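Long-range contacts in putative peptidase (Parabacteroides merdae, PDB 4L8K), which probably cleaves peptide bonds as a serine peptidase of family S41, though its natural substrate is not known: residues 238-243 against 283-288; 213-218 against 227-232; 152-157 against 219-224; 108-113 against 121-126; 146-151 against 309-314. One frame throughout, in Å; residues are numbered along the deposited sequence.

Interaction 1 (238-243 against 283-288); sequences VTVMGD and DPDTAV
D285 reaches across to T239 and V240. Its CB lies 3.4 Å from V240 O and also meets the T239 methyl. CG turns to the side of its own backbone N (chi1 -68°) and comes up to the V240 amide. At the tip, OD2 accepts from V240 N at 2.9 Å in a nearly straight bond (170°), using its anti lone pair. A water joins D285 OD2 to V238 O. V240 O in turn takes T286 N, and D285 N more weakly. The parallel ladder continues with G242 N to T286 O and V288 N to G242 O. The P284 ring lies against the backbone of G242 and D243, with CG 3.4 Å from G242 O. M241 CG touches V288 CG2 at 3.6 Å. Strand 286-287 thus forms one edge of the mixed sheet beside strand 238-242. Helix 301-311 packs on M241 and V288, while strand 213-217 bonds strand 238-242 on its other side.

Interaction 2 (213-218 against 227-232); sequences VIVLTN and DFVNVM
Methyl groups carry most of the contact between V213, V215 and T217 on the strand and V229 and M232 on the helix. The closest pair is T217 CG2 and V229 CG2, which meet tip to tip at 3.5 Å, tighter than usual for two carbons. V215 is shared by two helix residues. Its CG2 meets M232 CE at 3.8 Å, the two side chains crossing at about a right angle, and its CG1 faces V229 CG2 at 4.3 Å. V213 CG1 adds a looser touch to the same M232 methyl. Bends at chi2 and chi3 fold the M232 chain back, and this lays CE against the strand.

Within the helix, M232 CG lies 3.6 Å above the F228 ring plane, toward the rim. The ring itself does not touch the strand segment.

No hydrogen bond joins the two segments. T217 turns its hydroxyl between its backbone N and carbonyl carbon (chi1 64°). That leaves CG2 for V229, while OG1 bonds to D243 O.

The two segments belong to a beta-alpha-beta unit, strand 213-217, helix 224-232 and strand 238-242. The axes of the two segments come within 10.3 Å, their directions 151° apart. I214 and L216 point to the other face of the sheet, where helix 301-311 packs. F228 extends the core to F152, F128 and helix 162-169.

Interaction 3 (152-157 against 219-224); sequences FDVRDN and RHSYSA. With PO4 (phosphate ion), chain E.
V154 O accepts two bonds, from S221 OG at 2.7 Å and, weakly, from N157 N. The weak bond closes a type II beta turn, V154 to N157, where strand 149-153 ends in the peptidase's ClpP/crotonase-type fold. The S221 hydroxyl comes from above the carbonyl plane, 45° out of it. The same OG is bonded to N218 N. Without the hydroxyl, as with an alanine here, V154 O would probably lose its short bond and N218 N its partner. Further on, Y222 N donates to N157 O at 3.1 Å. The D156 and H220 side chains run side by side, with D156 OD1 3.3 Å from H220 CB and the carboxylate and ring planes 75° apart. Behind the turn, R155 holds D153 side-on: NE bonds OD1 at 2.9 Å and NH2 bonds OD2 at 2.8 Å. D153 OD1 also takes R155 N in an Asx turn, from the opposite face of the carboxylate. This probably helps to hold the start of the turn. The other loop leads into helix 224-232. At its N-cap position S223 OG donates at 2.9 Å to O2 of a phosphate ion, probably from the crystallisation liquor.

Interaction 4 (108-113 against 121-126); sequences GGMKYK and GYVYYG
Y125 swings CG opposite its backbone N (chi1 -170°), and this carries the ring to G109 and M110. M110 sets its own CG beside the backbone N (chi1 -66°). From there CG meets both Y125 CD1 and V123 CG1, each at 3.8 Å. A bend at chi3 turns the rest of the chain, and SE also touches V123 CG1. The Y125 ring presents its edge to the backbone: CD1 lies 3.3 Å from G109 O, close to the ring plane. A CB at G109 would press on the ring, so glycine fits there. The Y125 hydroxyl bonds to S130 O. Cutting the ring back to an alanine is likely to leave a gap beside G109 and M110 and S130 O without its hydroxyl partner.

These residues belong to a beta hairpin of strands 110-115 and 120-125. Two hydrogen-bonded pairs join these segments. K111 N bonds Y124 O almost straight (177°), and Y124 N returns to K111 O at 2.8 Å. K113 and Y122 bond each other in the same way. Between them Y112 and V123 form a non-hydrogen-bonded pair, with Y112 CB 4.1 Å from V123 CG2. K111 and K113 share the face of Y122 and Y124. The K113 amine reaches D103, and the Y122 hydroxyl reaches D153. At the open end of the pairing one water bonds G109 O, Y124 O and G126 N.

Interaction 5 (146-151 against 309-314); sequences ECKGLI and LLLAKG
K148 stretches along L310 and L311 to the end of helix 301-311. Its CD passes 4.2 Å from L311 CD2. A final bend at chi4 (-75°) turns the amine onto L310 O, and NZ donates there at 2.8 Å, in the plane of the carbonyl. A312 O lies 3.8 Å from the same NZ. The positive charge therefore sits by carbonyls at the C-terminal end of the helix, where the helix dipole would be expected to favour it.

G149 comes next. Its CA lies 4.1 Å from L310 CD2, and a CB here would collide with that methyl, so the glycine lets the leucine in. L150 turns its side chain away and meets the helix through its backbone, with O 3.8 Å from L310 CD1. I151 closes the line: its CG1 touches L310 CD1 at 3.7 Å. L310 is thus the apolar anchor, its two methyls spread along G149, L150 and I151.

The strand lies between two neighbours of the mixed sheet, strands 120-125 and 213-217. I214 of strand 213-217 also packs on L310, and I120 meets L311. The last turn of helix 301-311 therefore rests across three strands.

Overall arrangement
Interaction 4 closes first, a short hairpin at one side of the mixed sheet, before any other contact opens. Interaction 5 opens next and closes last, tying the start of strand 149-153 to the end of helix 301-311. Interactions 3, 2 and 1 all nest inside its long loop. Interaction 3 opens at 152-157, and interaction 2 opens before it closes, so these two cross. Interaction 2 then ends within helix 224-232. Interaction 1 follows in series and adds the edge strand 286-287. Backbone bonds between neighbouring strands link 121-126 to 146-151, 213-218 to both 146-151 and 152-157, and 213-218 to 238-243. All five contacts thus reach one sheet.

Interaction 1 (238-243 against 283-288)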
# COMPACT_ATOMS: atom_id res chain seq x y z
N VAL A 238 -5.92 -17.48 -0.47
CA VAL A 238 -5.14 -16.43 0.19
C VAL A 238 -5.73 -15.97 1.53
O VAL A 238 -6.93 -15.67 1.63
CB VAL A 238 -4.93 -15.19 -0.76
CG1 VAL A 238 -4.22 -14.04 -0.05
CG2 VAL A 238 -4.19 -15.57 -2.04
N THR A 239 -4.85 -15.86 2.54
CA THR A 239 -5.13 -15.23 3.83
C THR A 239 -4.16 -14.06 3.95
O THR A 239 -2.97 -14.22 3.69
CB THR A 239 -5.01 -16.21 5.00
OG1 THR A 239 -5.82 -17.35 4.76
CG2 THR A 239 -5.39 -15.56 6.33
N VAL A 240 -4.67 -12.88 4.30
CA VAL A 240 -3.86 -11.70 4.55
C VAL A 240 -3.67 -11.60 6.07
O VAL A 240 -4.62 -11.69 6.83
CB VAL A 240 -4.44 -10.39 3.93
CG1 VAL A 240 -3.53 -9.18 4.24
CG2 VAL A 240 -4.63 -10.54 2.42
N MSE A 241 -2.41 -11.43 6.50
CA MSE A 241 -2.10 -11.39 7.92
C MSE A 241 -1.14 -10.23 8.25
O MSE A 241 -0.29 -9.90 7.44
CB MSE A 241 -1.49 -12.75 8.29
CG MSE A 241 -0.98 -12.86 9.71
SE MSE A 241 -0.30 -14.64 10.05
CE MSE A 241 -1.80 -15.71 9.74
N GLY A 242 -1.27 -9.69 9.45
CA GLY A 242 -0.41 -8.63 9.94
C GLY A 242 -1.22 -7.43 10.39
O GLY A 242 -2.08 -7.55 11.26
N ASP A 243 -0.97 -6.29 9.76
CA ASP A 243 -1.66 -5.06 10.14
C ASP A 243 -2.30 -4.41 8.91
O ASP A 243 -2.04 -4.80 7.76
CB ASP A 243 -0.67 -4.09 10.81
CG ASP A 243 -1.27 -2.98 11.68
OD1 ASP A 243 -2.52 -2.96 11.85
OD2 ASP A 243 -0.50 -2.13 12.17
N ASP A 283 -7.78 -3.86 5.92
CA ASP A 283 -7.56 -4.65 7.14
C ASP A 283 -7.17 -6.06 6.78
O ASP A 283 -7.75 -6.64 5.86
CB ASP A 283 -8.82 -4.65 8.03
CG ASP A 283 -9.05 -3.36 8.80
OD1 ASP A 283 -8.06 -2.67 9.13
OD2 ASP A 283 -10.22 -3.03 9.08
N PRO A 284 -6.21 -6.67 7.51
CA PRO A 284 -5.88 -8.09 7.22
C PRO A 284 -7.04 -9.02 7.60
O PRO A 284 -7.95 -8.61 8.30
CB PRO A 284 -4.65 -8.33 8.11
CG PRO A 284 -4.84 -7.40 9.26
CD PRO A 284 -5.46 -6.16 8.69
N ASP A 285 -6.99 -10.28 7.15
CA ASP A 285 -7.99 -11.29 7.54
C ASP A 285 -7.74 -11.65 9.02
O ASP A 285 -8.69 -11.81 9.78
CB ASP A 285 -7.90 -12.55 6.66
CG ASP A 285 -8.33 -12.30 5.24
OD1 ASP A 285 -9.51 -11.97 5.03
OD2 ASP A 285 -7.50 -12.49 4.33
N THR A 286 -6.45 -11.73 9.40
CA THR A 286 -6.03 -12.05 10.75
C THR A 286 -5.04 -10.99 11.20
O THR A 286 -3.95 -10.88 10.64
CB THR A 286 -5.42 -13.48 10.82
OG1 THR A 286 -6.34 -14.40 10.24
CG2 THR A 286 -5.09 -13.91 12.26
N ALA A 287 -5.43 -10.21 12.22
CA ALA A 287 -4.57 -9.19 12.79
C ALA A 287 -3.50 -9.86 13.68
O ALA A 287 -3.85 -10.62 14.59
CB ALA A 287 -5.40 -8.17 13.58
N VAL A 288 -2.22 -9.63 13.37
CA VAL A 288 -1.07 -10.16 14.11
C VAL A 288 -0.06 -9.03 14.22
O VAL A 288 0.25 -8.37 13.22
CB VAL A 288 -0.43 -11.48 13.54
CG1 VAL A 288 0.65 -12.02 14.48
CG2 VAL A 288 -1.46 -12.57 13.27
O HOH W 1 -8.21 -13.22 1.97

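Interaction 2 (213-218 against 227-232)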
# COMPACT_ATOMS: atom_id res chain seq x y z
N VAL A 213 -1.80 -19.55 0.60
CA VAL A 213 -0.88 -18.40 0.60
C VAL A 213 -1.20 -17.51 1.77
O VAL A 213 -2.38 -17.14 1.96
CB VAL A 213 -0.94 -17.56 -0.74
CG1 VAL A 213 -0.02 -16.34 -0.71
CG2 VAL A 213 -0.64 -18.40 -1.96
N ILE A 214 -0.16 -17.07 2.50
CA ILE A 214 -0.32 -16.05 3.52
C ILE A 214 0.38 -14.79 3.01
O ILE A 214 1.58 -14.84 2.78
CB ILE A 214 0.12 -16.41 4.97
CG1 ILE A 214 -0.33 -17.85 5.42
CG2 ILE A 214 -0.31 -15.31 5.95
CD1 ILE A 214 -1.83 -18.12 5.50
N VAL A 215 -0.36 -13.70 2.81
CA VAL A 215 0.20 -12.40 2.40
C VAL A 215 0.42 -11.60 3.69
O VAL A 215 -0.50 -11.46 4.49
CB VAL A 215 -0.66 -11.65 1.33
CG1 VAL A 215 -0.13 -10.22 1.07
CG2 VAL A 215 -0.74 -12.43 0.02
N LEU A 216 1.66 -11.14 3.92
CA LEU A 216 1.98 -10.38 5.13
C LEU A 216 1.98 -8.90 4.84
O LEU A 216 2.60 -8.46 3.87
CB LEU A 216 3.34 -10.79 5.74
CG LEU A 216 3.61 -12.29 6.03
CD1 LEU A 216 4.85 -12.43 6.90
CD2 LEU A 216 2.42 -12.98 6.76
N THR A 217 1.23 -8.12 5.64
CA THR A 217 1.11 -6.68 5.45
C THR A 217 1.35 -5.89 6.75
O THR A 217 1.20 -6.43 7.85
CB THR A 217 -0.30 -6.30 4.88
OG1 THR A 217 -1.31 -6.64 5.82
CG2 THR A 217 -0.61 -6.96 3.56
N ASN A 218 1.73 -4.63 6.61
CA ASN A 218 1.87 -3.69 7.71
C ASN A 218 1.49 -2.30 7.20
O ASN A 218 1.19 -2.17 6.02
CB ASN A 218 3.26 -3.74 8.40
CG ASN A 218 4.43 -3.28 7.58
OD1 ASN A 218 4.32 -2.91 6.41
ND2 ASN A 218 5.60 -3.32 8.19
N ASP A 227 -2.97 -1.97 -3.79
CA ASP A 227 -3.76 -2.52 -4.90
C ASP A 227 -3.48 -4.01 -5.09
O ASP A 227 -4.40 -4.75 -5.43
CB ASP A 227 -3.47 -1.76 -6.21
CG ASP A 227 -3.68 -0.26 -6.15
OD1 ASP A 227 -4.45 0.21 -5.26
OD2 ASP A 227 -3.12 0.43 -7.01
N PHE A 228 -2.22 -4.44 -4.89
CA PHE A 228 -1.79 -5.84 -4.95
C PHE A 228 -2.54 -6.64 -3.85
O PHE A 228 -3.10 -7.71 -4.12
CB PHE A 228 -0.24 -5.94 -4.75
CG PHE A 228 0.27 -7.36 -4.61
CD1 PHE A 228 0.39 -8.19 -5.73
CD2 PHE A 228 0.63 -7.87 -3.37
CE1 PHE A 228 0.86 -9.50 -5.61
CE2 PHE A 228 1.08 -9.19 -3.24
CZ PHE A 228 1.21 -9.99 -4.37
N VAL A 229 -2.52 -6.13 -2.60
CA VAL A 229 -3.17 -6.75 -1.45
C VAL A 229 -4.68 -6.87 -1.74
O VAL A 229 -5.27 -7.93 -1.52
CB VAL A 229 -2.86 -5.97 -0.15
CG1 VAL A 229 -3.79 -6.39 1.00
CG2 VAL A 229 -1.40 -6.18 0.26
N ASN A 230 -5.28 -5.81 -2.31
CA ASN A 230 -6.68 -5.78 -2.66
C ASN A 230 -7.07 -6.95 -3.60
O ASN A 230 -8.14 -7.53 -3.42
CB ASN A 230 -7.03 -4.46 -3.33
CG ASN A 230 -8.49 -4.31 -3.71
OD1 ASN A 230 -9.41 -4.65 -2.97
ND2 ASN A 230 -8.74 -3.81 -4.89
N VAL A 231 -6.22 -7.26 -4.58
CA VAL A 231 -6.50 -8.35 -5.52
C VAL A 231 -6.30 -9.70 -4.83
O VAL A 231 -7.13 -10.59 -4.98
CB VAL A 231 -5.63 -8.22 -6.82
CG1 VAL A 231 -5.89 -9.38 -7.79
CG2 VAL A 231 -5.87 -6.88 -7.51
N MSE A 232 -5.20 -9.84 -4.06
CA MSE A 232 -4.83 -11.09 -3.42
C MSE A 232 -5.90 -11.57 -2.42
O MSE A 232 -6.21 -12.76 -2.45
CB MSE A 232 -3.45 -10.98 -2.74
CG MSE A 232 -2.31 -10.80 -3.76
SE MSE A 232 -1.96 -12.37 -4.88
CE MSE A 232 -1.17 -13.45 -3.57

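Interaction 3 (152-157 against 219-224)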
# COMPACT_ATOMS: atom_id res chain seq x y z
N PHE A 152 3.93 -14.80 1.31
CA PHE A 152 4.31 -13.71 0.40
C PHE A 152 4.34 -12.42 1.24
O PHE A 152 3.31 -11.83 1.54
CB PHE A 152 3.39 -13.62 -0.84
CG PHE A 152 4.07 -12.91 -1.99
CD1 PHE A 152 4.09 -11.52 -2.05
CD2 PHE A 152 4.74 -13.63 -2.98
CE1 PHE A 152 4.75 -10.86 -3.11
CE2 PHE A 152 5.39 -12.98 -4.03
CZ PHE A 152 5.39 -11.60 -4.09
N ASP A 153 5.51 -12.04 1.68
CA ASP A 153 5.69 -10.91 2.60
C ASP A 153 5.95 -9.60 1.85
O ASP A 153 7.00 -9.43 1.21
CB ASP A 153 6.85 -11.24 3.57
CG ASP A 153 7.08 -10.32 4.75
OD1 ASP A 153 6.36 -9.30 4.86
OD2 ASP A 153 7.97 -10.62 5.56
N VAL A 154 4.98 -8.66 1.96
CA VAL A 154 5.08 -7.32 1.33
C VAL A 154 5.06 -6.21 2.42
O VAL A 154 4.67 -5.07 2.14
CB VAL A 154 4.02 -7.07 0.23
CG1 VAL A 154 4.27 -7.94 -1.00
CG2 VAL A 154 2.59 -7.21 0.76
N ARG A 155 5.47 -6.54 3.65
CA ARG A 155 5.59 -5.55 4.71
C ARG A 155 6.71 -4.59 4.35
O ARG A 155 7.71 -5.02 3.77
CB ARG A 155 5.90 -6.21 6.06
CG ARG A 155 4.73 -7.01 6.64
CD ARG A 155 5.12 -7.71 7.94
NE ARG A 155 6.12 -8.76 7.70
CZ ARG A 155 6.82 -9.37 8.65
NH1 ARG A 155 6.67 -9.03 9.93
NH2 ARG A 155 7.69 -10.32 8.33
N ASP A 156 6.54 -3.29 4.65
CA ASP A 156 7.52 -2.24 4.34
C ASP A 156 7.70 -2.05 2.82
O ASP A 156 8.73 -1.54 2.40
CB ASP A 156 8.86 -2.50 5.03
CG ASP A 156 8.91 -1.95 6.45
OD1 ASP A 156 7.84 -1.84 7.08
OD2 ASP A 156 10.02 -1.65 6.91
N ASN A 157 6.70 -2.41 2.01
CA ASN A 157 6.77 -2.22 0.57
C ASN A 157 5.87 -1.03 0.22
O ASN A 157 4.65 -1.15 0.21
CB ASN A 157 6.38 -3.51 -0.18
CG ASN A 157 6.52 -3.45 -1.69
OD1 ASN A 157 6.42 -2.38 -2.31
ND2 ASN A 157 6.69 -4.62 -2.32
N ARG A 219 1.45 -1.29 8.07
CA ARG A 219 1.11 0.08 7.70
C ARG A 219 2.06 0.63 6.63
O ARG A 219 1.70 1.54 5.89
CB ARG A 219 1.11 1.00 8.95
CG ARG A 219 0.36 2.32 8.76
CD ARG A 219 -1.09 2.14 8.34
NE ARG A 219 -1.69 3.46 8.33
CZ ARG A 219 -2.92 3.76 7.96
NH1 ARG A 219 -3.69 2.85 7.38
NH2 ARG A 219 -3.37 5.00 8.08
N HIS A 220 3.26 0.06 6.54
CA HIS A 220 4.21 0.49 5.55
C HIS A 220 4.06 -0.28 4.23
O HIS A 220 4.91 -0.13 3.36
CB HIS A 220 5.62 0.46 6.11
CG HIS A 220 5.87 1.60 7.03
ND1 HIS A 220 5.85 1.44 8.40
CD2 HIS A 220 6.09 2.91 6.76
CE1 HIS A 220 6.10 2.64 8.92
NE2 HIS A 220 6.22 3.56 7.97
N SER A 221 2.92 -1.02 4.03
CA SER A 221 2.50 -1.65 2.77
C SER A 221 1.50 -0.68 2.15
O SER A 221 0.41 -0.49 2.70
CB SER A 221 1.87 -3.03 3.00
OG SER A 221 2.73 -3.96 3.64
N TYR A 222 1.87 0.04 1.09
CA TYR A 222 0.95 1.03 0.55
C TYR A 222 1.19 1.30 -0.92
O TYR A 222 2.13 0.75 -1.50
CB TYR A 222 1.02 2.36 1.36
CG TYR A 222 2.40 2.95 1.47
CD1 TYR A 222 2.93 3.76 0.47
CD2 TYR A 222 3.20 2.70 2.59
CE1 TYR A 222 4.19 4.33 0.58
CE2 TYR A 222 4.47 3.28 2.71
CZ TYR A 222 4.95 4.11 1.71
OH TYR A 222 6.20 4.67 1.78
N SER A 223 0.31 2.15 -1.52
CA SER A 223 0.27 2.56 -2.92
C SER A 223 0.07 1.32 -3.81
O SER A 223 -0.93 0.65 -3.59
CB SER A 223 1.49 3.39 -3.28
OG SER A 223 1.43 4.58 -2.52
N ALA A 224 0.97 0.98 -4.78
CA ALA A 224 0.77 -0.21 -5.64
C ALA A 224 0.62 -1.51 -4.79
O ALA A 224 -0.11 -2.41 -5.18
CB ALA A 224 1.91 -0.36 -6.65
P PO4 E . -0.58 7.38 -3.93
O1 PO4 E . -1.84 8.00 -4.51
O2 PO4 E . -0.90 5.93 -3.47
O3 PO4 E . 0.53 7.38 -5.01
O4 PO4 E . -0.14 8.21 -2.70
O HOH W 2 7.71 1.29 3.04

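Interaction 4 (108-113 against 121-126)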
# COMPACT_ATOMS: atom_id res chain seq x y z
N GLY A 108 15.32 -11.49 -9.14
CA GLY A 108 14.88 -10.13 -9.40
C GLY A 108 14.78 -9.39 -8.09
O GLY A 108 15.70 -9.46 -7.27
N GLY A 109 13.64 -8.75 -7.83
CA GLY A 109 13.38 -8.02 -6.60
C GLY A 109 12.94 -8.90 -5.44
O GLY A 109 12.63 -8.38 -4.37
N MSE A 110 12.91 -10.23 -5.62
CA MSE A 110 12.51 -11.17 -4.56
C MSE A 110 13.69 -11.84 -3.86
O MSE A 110 14.67 -12.24 -4.50
CB MSE A 110 11.62 -12.31 -5.11
CG MSE A 110 10.27 -11.86 -5.61
SE MSE A 110 9.24 -13.38 -6.36
CE MSE A 110 10.55 -14.11 -7.68
N LYS A 111 13.52 -12.01 -2.54
CA LYS A 111 14.39 -12.80 -1.67
C LYS A 111 13.53 -13.98 -1.29
O LYS A 111 12.37 -13.78 -0.90
CB LYS A 111 14.87 -12.05 -0.42
CG LYS A 111 15.75 -10.85 -0.68
CD LYS A 111 16.13 -10.24 0.66
CE LYS A 111 17.06 -9.06 0.55
NZ LYS A 111 17.26 -8.45 1.91
N TYR A 112 14.04 -15.22 -1.46
CA TYR A 112 13.18 -16.35 -1.14
C TYR A 112 13.94 -17.50 -0.50
O TYR A 112 15.12 -17.70 -0.76
CB TYR A 112 12.33 -16.79 -2.35
CG TYR A 112 13.10 -17.42 -3.50
CD1 TYR A 112 13.74 -16.63 -4.46
CD2 TYR A 112 13.10 -18.80 -3.69
CE1 TYR A 112 14.42 -17.21 -5.55
CE2 TYR A 112 13.76 -19.39 -4.78
CZ TYR A 112 14.41 -18.59 -5.71
OH TYR A 112 15.06 -19.21 -6.76
N LYS A 113 13.25 -18.23 0.37
CA LYS A 113 13.83 -19.35 1.10
C LYS A 113 12.74 -20.28 1.65
O LYS A 113 11.69 -19.81 2.08
CB LYS A 113 14.68 -18.80 2.28
CG LYS A 113 15.58 -19.82 2.93
CD LYS A 113 16.32 -19.23 4.09
CE LYS A 113 17.21 -20.23 4.75
NZ LYS A 113 18.12 -19.55 5.72
N GLY A 121 7.29 -22.22 1.74
CA GLY A 121 8.01 -21.29 0.89
C GLY A 121 7.86 -19.87 1.42
O GLY A 121 6.74 -19.43 1.68
N TYR A 122 8.95 -19.16 1.65
CA TYR A 122 8.87 -17.77 2.14
C TYR A 122 9.46 -16.83 1.08
O TYR A 122 10.55 -17.05 0.58
CB TYR A 122 9.55 -17.60 3.52
CG TYR A 122 9.67 -16.15 3.97
CD1 TYR A 122 8.60 -15.49 4.58
CD2 TYR A 122 10.84 -15.42 3.73
CE1 TYR A 122 8.70 -14.15 4.95
CE2 TYR A 122 10.93 -14.07 4.07
CZ TYR A 122 9.87 -13.44 4.70
OH TYR A 122 9.98 -12.12 5.05
N VAL A 123 8.70 -15.80 0.71
CA VAL A 123 9.14 -14.77 -0.23
C VAL A 123 9.06 -13.40 0.46
O VAL A 123 8.03 -13.06 1.05
CB VAL A 123 8.36 -14.74 -1.59
CG1 VAL A 123 8.93 -13.70 -2.56
CG2 VAL A 123 8.31 -16.12 -2.26
N TYR A 124 10.13 -12.61 0.38
CA TYR A 124 10.08 -11.21 0.78
C TYR A 124 10.21 -10.37 -0.50
O TYR A 124 11.16 -10.52 -1.28
CB TYR A 124 11.13 -10.80 1.82
CG TYR A 124 10.94 -9.35 2.21
CD1 TYR A 124 9.77 -8.91 2.82
CD2 TYR A 124 11.90 -8.39 1.89
CE1 TYR A 124 9.56 -7.57 3.14
CE2 TYR A 124 11.72 -7.04 2.22
CZ TYR A 124 10.53 -6.64 2.82
OH TYR A 124 10.28 -5.32 3.10
N TYR A 125 9.22 -9.51 -0.73
CA TYR A 125 9.22 -8.61 -1.86
C TYR A 125 9.12 -7.17 -1.30
O TYR A 125 8.04 -6.69 -0.97
CB TYR A 125 8.08 -8.96 -2.84
CG TYR A 125 8.18 -8.22 -4.16
CD1 TYR A 125 9.34 -8.29 -4.93
CD2 TYR A 125 7.13 -7.45 -4.63
CE1 TYR A 125 9.44 -7.60 -6.14
CE2 TYR A 125 7.22 -6.78 -5.85
CZ TYR A 125 8.36 -6.88 -6.61
OH TYR A 125 8.47 -6.21 -7.80
N GLY A 126 10.28 -6.53 -1.15
CA GLY A 126 10.38 -5.22 -0.53
C GLY A 126 9.94 -4.02 -1.34
O GLY A 126 9.66 -2.97 -0.76
O HOH W 3 12.63 -8.13 -1.61

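Interaction 5 (146-151 against 309-314)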
# COMPACT_ATOMS: atom_id res chain seq x y z
N GLU A 146 7.43 -28.78 -3.59
CA GLU A 146 7.11 -29.74 -2.53
C GLU A 146 6.51 -29.10 -1.27
O GLU A 146 6.11 -29.83 -0.35
CB GLU A 146 8.36 -30.54 -2.13
CG GLU A 146 9.00 -31.36 -3.23
CD GLU A 146 8.04 -32.24 -4.02
OE1 GLU A 146 7.20 -32.95 -3.41
OE2 GLU A 146 8.12 -32.17 -5.26
N CYS A 147 6.48 -27.76 -1.20
CA CYS A 147 5.95 -27.01 -0.07
C CYS A 147 4.40 -27.09 -0.01
O CYS A 147 3.72 -27.13 -1.04
CB CYS A 147 6.43 -25.56 -0.11
SG CYS A 147 8.23 -25.38 -0.10
N LYS A 148 3.88 -27.12 1.21
CA LYS A 148 2.46 -27.14 1.63
C LYS A 148 1.79 -25.77 1.38
O LYS A 148 0.60 -25.71 1.08
CB LYS A 148 2.45 -27.41 3.16
CG LYS A 148 1.51 -28.46 3.66
CD LYS A 148 1.69 -28.66 5.14
CE LYS A 148 0.43 -29.19 5.80
NZ LYS A 148 -0.63 -28.15 5.95
N GLY A 149 2.54 -24.70 1.59
CA GLY A 149 2.01 -23.36 1.40
C GLY A 149 3.09 -22.33 1.22
O GLY A 149 4.27 -22.64 1.35
N LEU A 150 2.66 -21.09 0.95
CA LEU A 150 3.54 -19.97 0.67
C LEU A 150 3.25 -18.78 1.55
O LEU A 150 2.09 -18.44 1.79
CB LEU A 150 3.35 -19.56 -0.82
CG LEU A 150 4.15 -18.35 -1.37
CD1 LEU A 150 5.56 -18.77 -1.75
CD2 LEU A 150 3.50 -17.78 -2.59
N ILE A 151 4.32 -18.11 1.96
CA ILE A 151 4.26 -16.83 2.67
C ILE A 151 4.78 -15.79 1.67
O ILE A 151 5.92 -15.92 1.17
CB ILE A 151 5.01 -16.81 4.05
CG1 ILE A 151 4.40 -17.81 5.06
CG2 ILE A 151 5.05 -15.38 4.66
CD1 ILE A 151 5.31 -18.09 6.35
N LEU A 309 -0.31 -21.39 10.89
CA LEU A 309 -1.53 -21.51 10.11
C LEU A 309 -1.37 -22.45 8.90
O LEU A 309 -2.21 -23.31 8.71
CB LEU A 309 -2.02 -20.14 9.66
CG LEU A 309 -3.39 -20.08 9.02
CD1 LEU A 309 -4.48 -20.72 9.93
CD2 LEU A 309 -3.75 -18.64 8.72
N LEU A 310 -0.30 -22.29 8.12
CA LEU A 310 -0.02 -23.13 6.95
C LEU A 310 0.29 -24.60 7.31
O LEU A 310 0.02 -25.49 6.50
CB LEU A 310 1.15 -22.56 6.14
CG LEU A 310 0.92 -21.26 5.37
CD1 LEU A 310 2.21 -20.75 4.79
CD2 LEU A 310 -0.12 -21.44 4.26
N LEU A 311 0.87 -24.84 8.50
CA LEU A 311 1.20 -26.19 8.98
C LEU A 311 0.01 -26.86 9.65
O LEU A 311 0.04 -28.07 9.85
CB LEU A 311 2.40 -26.18 9.94
CG LEU A 311 3.77 -25.87 9.31
CD1 LEU A 311 4.85 -25.93 10.38
CD2 LEU A 311 4.09 -26.79 8.10
N ALA A 312 -1.02 -26.07 10.03
CA ALA A 312 -2.22 -26.59 10.68
C ALA A 312 -2.86 -27.60 9.74
O ALA A 312 -3.25 -27.27 8.62
CB ALA A 312 -3.16 -25.46 11.06
N LYS A 313 -2.77 -28.88 10.14
CA LYS A 313 -3.19 -30.02 9.33
C LYS A 313 -4.72 -30.20 9.27
O LYS A 313 -5.40 -30.15 10.30
CB LYS A 313 -2.51 -31.34 9.78
CG LYS A 313 -2.65 -31.71 11.26
CD LYS A 313 -1.59 -32.72 11.69
CE LYS A 313 -0.26 -32.09 12.05
NZ LYS A 313 0.77 -33.12 12.36
N GLY A 314 -5.20 -30.40 8.05
CA GLY A 314 -6.60 -30.65 7.72
C GLY A 314 -6.79 -32.11 7.36
O GLY A 314 -6.23 -32.99 8.03